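Long-range contacts in endo-xylogalacturonan hydrolase A (Aspergillus tubingensis, PDB 4C2L), which degrades xylogalacturonan, the xylose-substituted galacturonan of the hairy regions of pectin, as a secreted glycoside hydrolase of family 28: residues G234-S239 against G266-P271; G238-S243 against G277-S282; S294-Q299 against V340-C345. All blocks are in the same frame, centred on the assembly; numbering follows the deposited sequence. Where two conformers were deposited one is given.

Contact 1. Residues G234-S239 against G266-P271; sequences GISVGS and GIKTYP. With SO4 (sulfate ion), chain E; SO4 (sulfate ion), chain H.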
loop_
_atom_site.group_PDB
_atom_site.type_symbol
_atom_site.label_atom_id
_atom_site.label_comp_id
_atom_site.label_asym_id
_atom_site.label_seq_id
_atom_site.Cartn_x
_atom_site.Cartn_y
_atom_site.Cartn_z
ATOM N N GLY A 234 -1.548 -0.154 -8.666
ATOM C CA GLY A 234 -2.228 1.146 -8.590
ATOM C C GLY A 234 -2.556 1.686 -7.206
ATOM O O GLY A 234 -2.226 1.067 -6.196
ATOM N N ILE A 235 -3.180 2.862 -7.182
ATOM C CA ILE A 235 -3.725 3.454 -5.962
ATOM C C ILE A 235 -5.128 2.879 -5.924
ATOM O O ILE A 235 -5.967 3.226 -6.756
ATOM C CB ILE A 235 -3.777 4.998 -6.074
ATOM C CG1 ILE A 235 -2.389 5.601 -6.313
ATOM C CG2 ILE A 235 -4.427 5.635 -4.846
ATOM C CD1 ILE A 235 -1.395 5.414 -5.197
ATOM N N SER A 236 -5.360 1.975 -4.973
ATOM C CA SER A 236 -6.459 1.038 -5.071
ATOM C C SER A 236 -7.335 1.055 -3.821
ATOM O O SER A 236 -6.831 0.905 -2.716
ATOM C CB SER A 236 -5.844 -0.364 -5.256
ATOM O OG SER A 236 -6.817 -1.338 -5.577
ATOM N N VAL A 237 -8.639 1.270 -3.986
ATOM C CA VAL A 237 -9.561 1.090 -2.862
ATOM C C VAL A 237 -9.941 -0.386 -2.832
ATOM O O VAL A 237 -10.486 -0.931 -3.801
ATOM C CB VAL A 237 -10.837 1.957 -2.971
ATOM C CG1 VAL A 237 -11.846 1.580 -1.884
ATOM C CG2 VAL A 237 -10.491 3.445 -2.878
ATOM N N GLY A 238 -9.673 -1.031 -1.709
ATOM C CA GLY A 238 -10.080 -2.421 -1.522
ATOM C C GLY A 238 -8.941 -3.441 -1.509
ATOM O O GLY A 238 -7.764 -3.074 -1.343
ATOM N N SER A 239 -9.279 -4.728 -1.668
ATOM C CA SER A 239 -10.678 -5.154 -1.859
ATOM C C SER A 239 -11.509 -4.912 -0.604
ATOM O O SER A 239 -10.998 -4.923 0.510
ATOM C CB SER A 239 -10.761 -6.635 -2.212
ATOM O OG SER A 239 -10.207 -7.420 -1.176
ATOM N N GLY A 266 -8.042 2.641 -8.866
ATOM C CA GLY A 266 -9.288 1.907 -8.989
ATOM C C GLY A 266 -9.954 1.569 -7.678
ATOM O O GLY A 266 -9.459 1.918 -6.596
ATOM N N ILE A 267 -11.103 0.909 -7.818
ATOM C CA ILE A 267 -11.921 0.445 -6.702
ATOM C C ILE A 267 -12.248 -1.024 -6.946
ATOM O O ILE A 267 -12.622 -1.389 -8.065
ATOM C CB ILE A 267 -13.235 1.265 -6.598
ATOM C CG1 ILE A 267 -12.900 2.748 -6.351
ATOM C CG2 ILE A 267 -14.105 0.722 -5.453
ATOM C CD1 ILE A 267 -14.080 3.694 -6.475
ATOM N N LYS A 268 -12.113 -1.867 -5.914
ATOM C CA LYS A 268 -12.392 -3.294 -6.058
ATOM C C LYS A 268 -13.293 -3.747 -4.933
ATOM O O LYS A 268 -12.939 -3.619 -3.766
ATOM C CB LYS A 268 -11.128 -4.156 -5.939
ATOM C CG LYS A 268 -9.902 -3.706 -6.679
ATOM C CD LYS A 268 -8.876 -4.841 -6.716
ATOM C CE LYS A 268 -8.384 -5.243 -5.337
ATOM N NZ LYS A 268 -7.026 -5.879 -5.393
ATOM N N THR A 269 -14.455 -4.297 -5.268
ATOM C CA THR A 269 -15.348 -4.797 -4.228
ATOM C C THR A 269 -15.817 -6.200 -4.595
ATOM O O THR A 269 -15.962 -6.529 -5.762
ATOM C CB THR A 269 -16.565 -3.868 -4.011
ATOM O OG1 THR A 269 -17.290 -3.723 -5.241
ATOM C CG2 THR A 269 -16.105 -2.472 -3.542
ATOM N N TYR A 270 -16.064 -7.015 -3.577
ATOM C CA TYR A 270 -16.635 -8.335 -3.777
ATOM C C TYR A 270 -18.109 -8.207 -4.151
ATOM O O TYR A 270 -18.772 -7.260 -3.750
ATOM C CB TYR A 270 -16.513 -9.151 -2.496
ATOM C CG TYR A 270 -15.145 -9.773 -2.316
ATOM C CD1 TYR A 270 -14.099 -9.055 -1.725
ATOM C CD2 TYR A 270 -14.903 -11.088 -2.720
ATOM C CE1 TYR A 270 -12.837 -9.630 -1.560
ATOM C CE2 TYR A 270 -13.651 -11.668 -2.555
ATOM C CZ TYR A 270 -12.630 -10.939 -1.974
ATOM O OH TYR A 270 -11.390 -11.533 -1.813
ATOM N N PRO A 271 -18.622 -9.164 -4.927
ATOM C CA PRO A 271 -20.067 -9.160 -5.184
ATOM C C PRO A 271 -20.835 -9.666 -3.961
ATOM O O PRO A 271 -20.237 -9.882 -2.901
ATOM C CB PRO A 271 -20.202 -10.137 -6.348
ATOM C CG PRO A 271 -19.089 -11.110 -6.114
ATOM C CD PRO A 271 -17.933 -10.232 -5.672
HETATM S S SO4 E . -6.740 -7.714 -1.921
HETATM O O1 SO4 E . -5.795 -7.909 -3.040
HETATM O O2 SO4 E . -7.829 -8.716 -2.050
HETATM O O3 SO4 E . -7.228 -6.331 -2.028
HETATM O O4 SO4 E . -6.055 -7.958 -0.640
HETATM S S SO4 H . -5.148 -7.315 -8.111
HETATM O O1 SO4 H . -4.842 -8.456 -9.002
HETATM O O2 SO4 H . -6.554 -7.405 -7.669
HETATM O O3 SO4 H . -4.957 -6.070 -8.885
HETATM O O4 SO4 H . -4.243 -7.294 -6.933
HETATM O O HOH W 1 -6.490 -3.221 -3.736
#
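Lys268 NZ is gripped by two sulfate ions, one of which also bridges to Ser239. The bond from NZ to O2 of the chain H sulfate is the short one, at 2.8 Å. Those from NZ to O1 and O3 of the chain E sulfate are weak. Ser239 makes two bonds to that second ion: its backbone N reaches O3 at 2.6 Å and its OG reaches O2. With chi1 at 60°, OG lies between its own N and carbonyl carbon, where it and the N can serve one anion. The peptide bond before Ser239 is cis. A water lies 2.7 Å from Ser236 OG, meets Gly238 O and is weakly held by Lys268 NZ. Ser236 OG also bonds Lys263.

The backbones run parallel, and a sequence of bonds alternates between them. Gly266 N donates to Ile235 O, Val237 N to Gly266 O at 2.8 Å, and Lys268 N to Val237 O at 2.8 Å. On the face opposite Ser236, Val237 CB meets Ile267 CG1 at 4.0 Å. Beyond the sheet bonds, the Tyr270 ring presents its CE1 edge to Ser239 OG at 3.5 Å.

Both sulfates probably come from the crystallisation liquor. A sulfate is also bonded to His233 ND1; His233 and Asp210 are the active-site residues inferred by similarity. The anions beside these residues are consistent with a place for the acidic galacturonate backbone. The pair joins successive coils of the right-handed parallel beta-helix of this family. Strand 235-240 lies between strands 213-215 and 266-269, and Val237 packs inward on Val248 and Val281 of strands 246-259 and 279-294.

Contact 2. Residues G238-S243 against G277-S282; sequences GSLGKS and GTSTVS. With SO4 (sulfate ion), chain E.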
loop_
_atom_site.group_PDB
_atom_site.type_symbol
_atom_site.label_atom_id
_atom_site.label_comp_id
_atom_site.label_asym_id
_atom_site.label_seq_id
_atom_site.Cartn_x
_atom_site.Cartn_y
_atom_site.Cartn_z
ATOM N N GLY A 238 -9.673 -1.031 -1.709
ATOM C CA GLY A 238 -10.080 -2.421 -1.522
ATOM C C GLY A 238 -8.941 -3.441 -1.509
ATOM O O GLY A 238 -7.764 -3.074 -1.343
ATOM N N SER A 239 -9.279 -4.728 -1.668
ATOM C CA SER A 239 -10.678 -5.154 -1.859
ATOM C C SER A 239 -11.509 -4.912 -0.604
ATOM O O SER A 239 -10.998 -4.923 0.510
ATOM C CB SER A 239 -10.761 -6.635 -2.212
ATOM O OG SER A 239 -10.207 -7.420 -1.176
ATOM N N LEU A 240 -12.800 -4.704 -0.810
ATOM C CA LEU A 240 -13.741 -4.559 0.294
ATOM C C LEU A 240 -14.836 -5.601 0.133
ATOM O O LEU A 240 -15.178 -5.968 -0.987
ATOM C CB LEU A 240 -14.381 -3.165 0.248
ATOM C CG LEU A 240 -13.438 -1.963 0.211
ATOM C CD1 LEU A 240 -14.281 -0.701 0.139
ATOM C CD2 LEU A 240 -12.512 -1.937 1.425
ATOM N N GLY A 241 -15.362 -6.069 1.259
ATOM C CA GLY A 241 -16.571 -6.891 1.269
ATOM C C GLY A 241 -16.356 -8.396 1.317
ATOM O O GLY A 241 -17.312 -9.149 1.174
ATOM N N LYS A 242 -15.113 -8.842 1.540
ATOM C CA LYS A 242 -14.805 -10.275 1.483
ATOM C C LYS A 242 -15.670 -11.078 2.453
ATOM O O LYS A 242 -16.236 -12.106 2.068
ATOM C CB LYS A 242 -13.318 -10.552 1.764
ATOM C CG LYS A 242 -12.943 -12.029 1.701
ATOM C CD LYS A 242 -11.457 -12.213 1.994
ATOM C CE LYS A 242 -11.055 -13.676 2.111
ATOM N NZ LYS A 242 -11.549 -14.487 0.967
ATOM N N SER A 243 -15.769 -10.609 3.691
ATOM C CA SER A 243 -16.489 -11.363 4.719
ATOM C C SER A 243 -17.192 -10.478 5.747
ATOM O O SER A 243 -17.683 -10.971 6.769
ATOM C CB SER A 243 -15.539 -12.342 5.411
ATOM O OG SER A 243 -14.525 -11.635 6.090
ATOM N N GLY A 277 -19.832 -9.240 2.352
ATOM C CA GLY A 277 -20.592 -8.135 2.906
ATOM C C GLY A 277 -20.778 -7.027 1.889
ATOM O O GLY A 277 -20.446 -7.183 0.710
ATOM N N THR A 278 -21.322 -5.902 2.340
ATOM C CA THR A 278 -21.536 -4.770 1.450
ATOM C C THR A 278 -20.399 -3.798 1.667
ATOM O O THR A 278 -19.869 -3.681 2.775
ATOM C CB THR A 278 -22.911 -4.075 1.660
ATOM O OG1 THR A 278 -23.961 -4.976 1.281
ATOM C CG2 THR A 278 -23.034 -2.807 0.790
ATOM N N SER A 279 -20.004 -3.136 0.591
ATOM C CA SER A 279 -18.899 -2.209 0.614
ATOM C C SER A 279 -19.448 -0.805 0.457
ATOM O O SER A 279 -20.311 -0.577 -0.383
ATOM C CB SER A 279 -17.980 -2.501 -0.573
ATOM O OG SER A 279 -17.416 -3.794 -0.472
ATOM N N THR A 280 -18.927 0.121 1.245
ATOM C CA THR A 280 -19.307 1.523 1.159
ATOM C C THR A 280 -18.059 2.346 0.922
ATOM O O THR A 280 -17.101 2.268 1.691
ATOM C CB THR A 280 -20.013 1.968 2.456
ATOM O OG1 THR A 280 -21.158 1.125 2.656
ATOM C CG2 THR A 280 -20.468 3.406 2.380
ATOM N N VAL A 281 -18.050 3.127 -0.156
ATOM C CA VAL A 281 -16.898 3.981 -0.420
ATOM C C VAL A 281 -17.440 5.368 -0.636
ATOM O O VAL A 281 -18.242 5.583 -1.560
ATOM C CB VAL A 281 -16.109 3.525 -1.663
ATOM C CG1 VAL A 281 -14.860 4.394 -1.857
ATOM C CG2 VAL A 281 -15.719 2.060 -1.526
ATOM N N SER A 282 -17.027 6.309 0.207
ATOM C CA SER A 282 -17.568 7.663 0.100
ATOM C C SER A 282 -16.510 8.746 0.173
ATOM O O SER A 282 -15.600 8.697 0.994
ATOM C CB SER A 282 -18.678 7.896 1.136
ATOM O OG SER A 282 -18.166 7.940 2.450
HETATM S S SO4 E . -6.740 -7.714 -1.921
HETATM O O1 SO4 E . -5.795 -7.909 -3.040
HETATM O O2 SO4 E . -7.829 -8.716 -2.050
HETATM O O3 SO4 E . -7.228 -6.331 -2.028
HETATM O O4 SO4 E . -6.055 -7.958 -0.640
#
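Leu240 packs on Ser279 and Val281 with two parts of its side chain. Its CB lies 3.2 Å from Ser279 OG, a close approach. Its CD1 meets Val281 CG2 at 3.5 Å, and these two side chains cross at about a right angle. Ser279 OG stands opposite its own carbonyl carbon (chi1 -63°), which directs it at Leu240, where the carbonyl O is also 3.2 Å away.

Gly241 and Gly277 form the other half of the contact. Their CA atoms come within 4.5 Å, with no side chain between them. Gly277 N donates to Gly241 O at 2.8 Å, approaching 34° out of the carbonyl plane. The chain at Gly241 has a positive phi of 96° as it leaves strand 235-240. Its own N is bonded to Asp246 OD2.

The contact ties the end of one beta-helix strand to the start of strand 279-294, on another face of the solenoid. The two strands are not paired: their short axes stay 8.4 Å apart. A single main-chain bond at the Gly241 turn and an apolar Leu-Val contact farther in join the two faces, and the contact carries no charged pair.

Contact 3. Residues S294-Q299 against V340-C345; sequences SDYAFQ and VANLDC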
loop_
_atom_site.group_PDB
_atom_site.type_symbol
_atom_site.label_atom_id
_atom_site.label_comp_id
_atom_site.label_asym_id
_atom_site.label_seq_id
_atom_site.Cartn_x
_atom_site.Cartn_y
_atom_site.Cartn_z
ATOM N N SER A 294 0.603 2.368 -18.086
ATOM C CA SER A 294 -0.212 1.523 -17.209
ATOM C C SER A 294 -1.351 0.889 -18.008
ATOM O O SER A 294 -1.798 1.465 -18.998
ATOM C CB SER A 294 -0.732 2.343 -16.040
ATOM O OG SER A 294 0.361 2.724 -15.211
ATOM N N ASP A 295 -1.817 -0.291 -17.614
ATOM C CA ASP A 295 -2.779 -1.011 -18.465
ATOM C C ASP A 295 -4.157 -0.341 -18.544
ATOM O O ASP A 295 -4.762 -0.280 -19.614
ATOM C CB ASP A 295 -2.897 -2.481 -18.071
ATOM C CG ASP A 295 -1.560 -3.212 -18.127
ATOM O OD1 ASP A 295 -0.727 -2.894 -19.006
ATOM O OD2 ASP A 295 -1.352 -4.102 -17.278
ATOM N N TYR A 296 -4.649 0.145 -17.412
ATOM C CA TYR A 296 -5.835 0.992 -17.370
ATOM C C TYR A 296 -5.489 2.247 -16.601
ATOM O O TYR A 296 -4.697 2.209 -15.650
ATOM C CB TYR A 296 -6.981 0.303 -16.620
ATOM C CG TYR A 296 -7.683 -0.839 -17.311
ATOM C CD1 TYR A 296 -8.160 -0.718 -18.621
ATOM C CD2 TYR A 296 -7.948 -2.019 -16.618
ATOM C CE1 TYR A 296 -8.833 -1.769 -19.229
ATOM C CE2 TYR A 296 -8.626 -3.069 -17.216
ATOM C CZ TYR A 296 -9.068 -2.931 -18.519
ATOM O OH TYR A 296 -9.737 -3.983 -19.108
ATOM N N ALA A 297 -6.113 3.358 -16.974
ATOM C CA ALA A 297 -6.005 4.578 -16.215
ATOM C C ALA A 297 -6.865 4.467 -14.957
ATOM O O ALA A 297 -6.478 4.927 -13.886
ATOM C CB ALA A 297 -6.458 5.761 -17.055
ATOM N N PHE A 298 -8.056 3.898 -15.108
ATOM C CA PHE A 298 -8.956 3.718 -13.962
ATOM C C PHE A 298 -9.775 2.463 -14.122
ATOM O O PHE A 298 -10.149 2.082 -15.244
ATOM C CB PHE A 298 -9.870 4.935 -13.776
ATOM C CG PHE A 298 -10.442 5.039 -12.392
ATOM C CD1 PHE A 298 -9.705 5.629 -11.369
ATOM C CD2 PHE A 298 -11.698 4.519 -12.094
ATOM C CE1 PHE A 298 -10.215 5.709 -10.075
ATOM C CE2 PHE A 298 -12.219 4.608 -10.804
ATOM C CZ PHE A 298 -11.469 5.192 -9.792
ATOM N N GLN A 299 -10.078 1.806 -13.004
ATOM C CA GLN A 299 -10.830 0.578 -13.087
ATOM C C GLN A 299 -11.751 0.453 -11.894
ATOM O O GLN A 299 -11.363 0.775 -10.774
ATOM C CB GLN A 299 -9.882 -0.626 -13.168
ATOM C CG GLN A 299 -10.593 -1.958 -13.309
ATOM C CD GLN A 299 -9.651 -3.125 -13.499
ATOM O OE1 GLN A 299 -8.434 -3.004 -13.302
ATOM N NE2 GLN A 299 -10.208 -4.280 -13.861
ATOM N N VAL A 340 -9.046 2.432 -22.223
ATOM C CA VAL A 340 -8.175 3.088 -21.232
ATOM C C VAL A 340 -8.747 3.008 -19.810
ATOM O O VAL A 340 -8.056 3.331 -18.836
ATOM C CB VAL A 340 -7.900 4.558 -21.599
ATOM C CG1 VAL A 340 -7.231 4.651 -22.972
ATOM C CG2 VAL A 340 -9.189 5.381 -21.570
ATOM N N ALA A 341 -10.007 2.595 -19.699
ATOM C CA ALA A 341 -10.662 2.452 -18.387
ATOM C C ALA A 341 -11.777 1.423 -18.459
ATOM O O ALA A 341 -12.455 1.320 -19.473
ATOM C CB ALA A 341 -11.203 3.793 -17.910
ATOM N N ASN A 342 -11.970 0.674 -17.374
ATOM C CA ASN A 342 -12.997 -0.358 -17.309
ATOM C C ASN A 342 -13.793 -0.119 -16.032
ATOM O O ASN A 342 -13.342 -0.454 -14.934
ATOM C CB ASN A 342 -12.353 -1.754 -17.297
ATOM C CG ASN A 342 -13.343 -2.869 -17.618
ATOM O OD1 ASN A 342 -14.551 -2.742 -17.399
ATOM N ND2 ASN A 342 -12.829 -3.974 -18.151
ATOM N N LEU A 343 -14.963 0.492 -16.176
ATOM C CA LEU A 343 -15.756 0.910 -15.022
ATOM C C LEU A 343 -16.925 -0.042 -14.891
ATOM O O LEU A 343 -18.031 0.224 -15.393
ATOM C CB LEU A 343 -16.230 2.360 -15.188
ATOM C CG LEU A 343 -15.207 3.419 -15.618
ATOM C CD1 LEU A 343 -15.827 4.807 -15.723
ATOM C CD2 LEU A 343 -14.012 3.447 -14.672
ATOM N N ASP A 344 -16.668 -1.176 -14.244
ATOM C CA ASP A 344 -17.686 -2.193 -14.082
ATOM C C ASP A 344 -18.409 -2.050 -12.734
ATOM O O ASP A 344 -18.185 -2.841 -11.813
ATOM C CB ASP A 344 -17.094 -3.603 -14.239
ATOM C CG ASP A 344 -18.165 -4.653 -14.507
ATOM O OD1 ASP A 344 -19.097 -4.359 -15.288
ATOM O OD2 ASP A 344 -18.084 -5.765 -13.948
ATOM N N CYS A 345 -19.277 -1.045 -12.618
ATOM C CA CYS A 345 -20.049 -0.886 -11.379
ATOM C C CYS A 345 -21.064 -2.025 -11.214
ATOM O O CYS A 345 -21.515 -2.600 -12.203
ATOM C CB CYS A 345 -20.742 0.477 -11.324
ATOM S SG CYS A 345 -19.642 1.749 -10.648
#
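Tyr296 and Asn342 are brought side by side by their first torsions. Tyr296 CG lies opposite its carbonyl carbon (chi1 -73°), and Asn342 CG lies opposite its backbone N (chi1 -164°). The two residues sit in adjacent coils of the parallel beta-helix, on strands 296-301 and 339-344, and their side chains point the same way. Asn342 CB lies over one face of the tyrosine ring, 4.0 Å from its centroid, in a CH-pi contact offset toward the rim. The amide plane is turned 87° against the ring plane. From there ND2 donates to Tyr296 OH at 3.2 Å, almost straight and close to the amide plane. Asn342 OD1 is bonded by Ser387 N, so both ends of the amide are engaged. Tyr336 stacks on the Tyr296 ring.

Two backbone bonds join the main chains. Ala297 N donates to Val340 O at 2.7 Å, where the first chain turns a corner. Asn342 N then donates to Phe298 O at 3.1 Å, in the carbonyl plane. Gln299 CA approaches Asn342 O at 3.3 Å in a CA-H...O contact.

The side chains of Phe298 and Leu343 pack in the apolar interior, on Ile353 and Ile355 respectively. Leu343 CD2 touches the edge of the Phe298 ring, 3.6 Å from Phe298 CD2. One polar atom is left over: Phe298 N is buried without a partner, 3.8 Å from Val340 O.

Contacts 1 and 3 belong to one parallel sheet of the beta-helix and adjoin: Ile267 N lies 3.0 Å from Gln299 O, a probable hydrogen bond between strands 266-269 and 296-301. Their centres are 12 Å apart. Contact 2 continues from contact 1, with which it shares Gly238 and Ser239. There Tyr270 N is 2.9 Å from Leu240 O, another probable bond, and the centres are 8 Å apart. Contacts 2 and 3 do not touch; their nearest atoms are about 9 Å apart. Contact 1 is closest to the inferred active site, with the Lys268 side chain about 6 Å from that of Asp210. In contact 3, the Gln299 side chain is about 8 Å from that of His233.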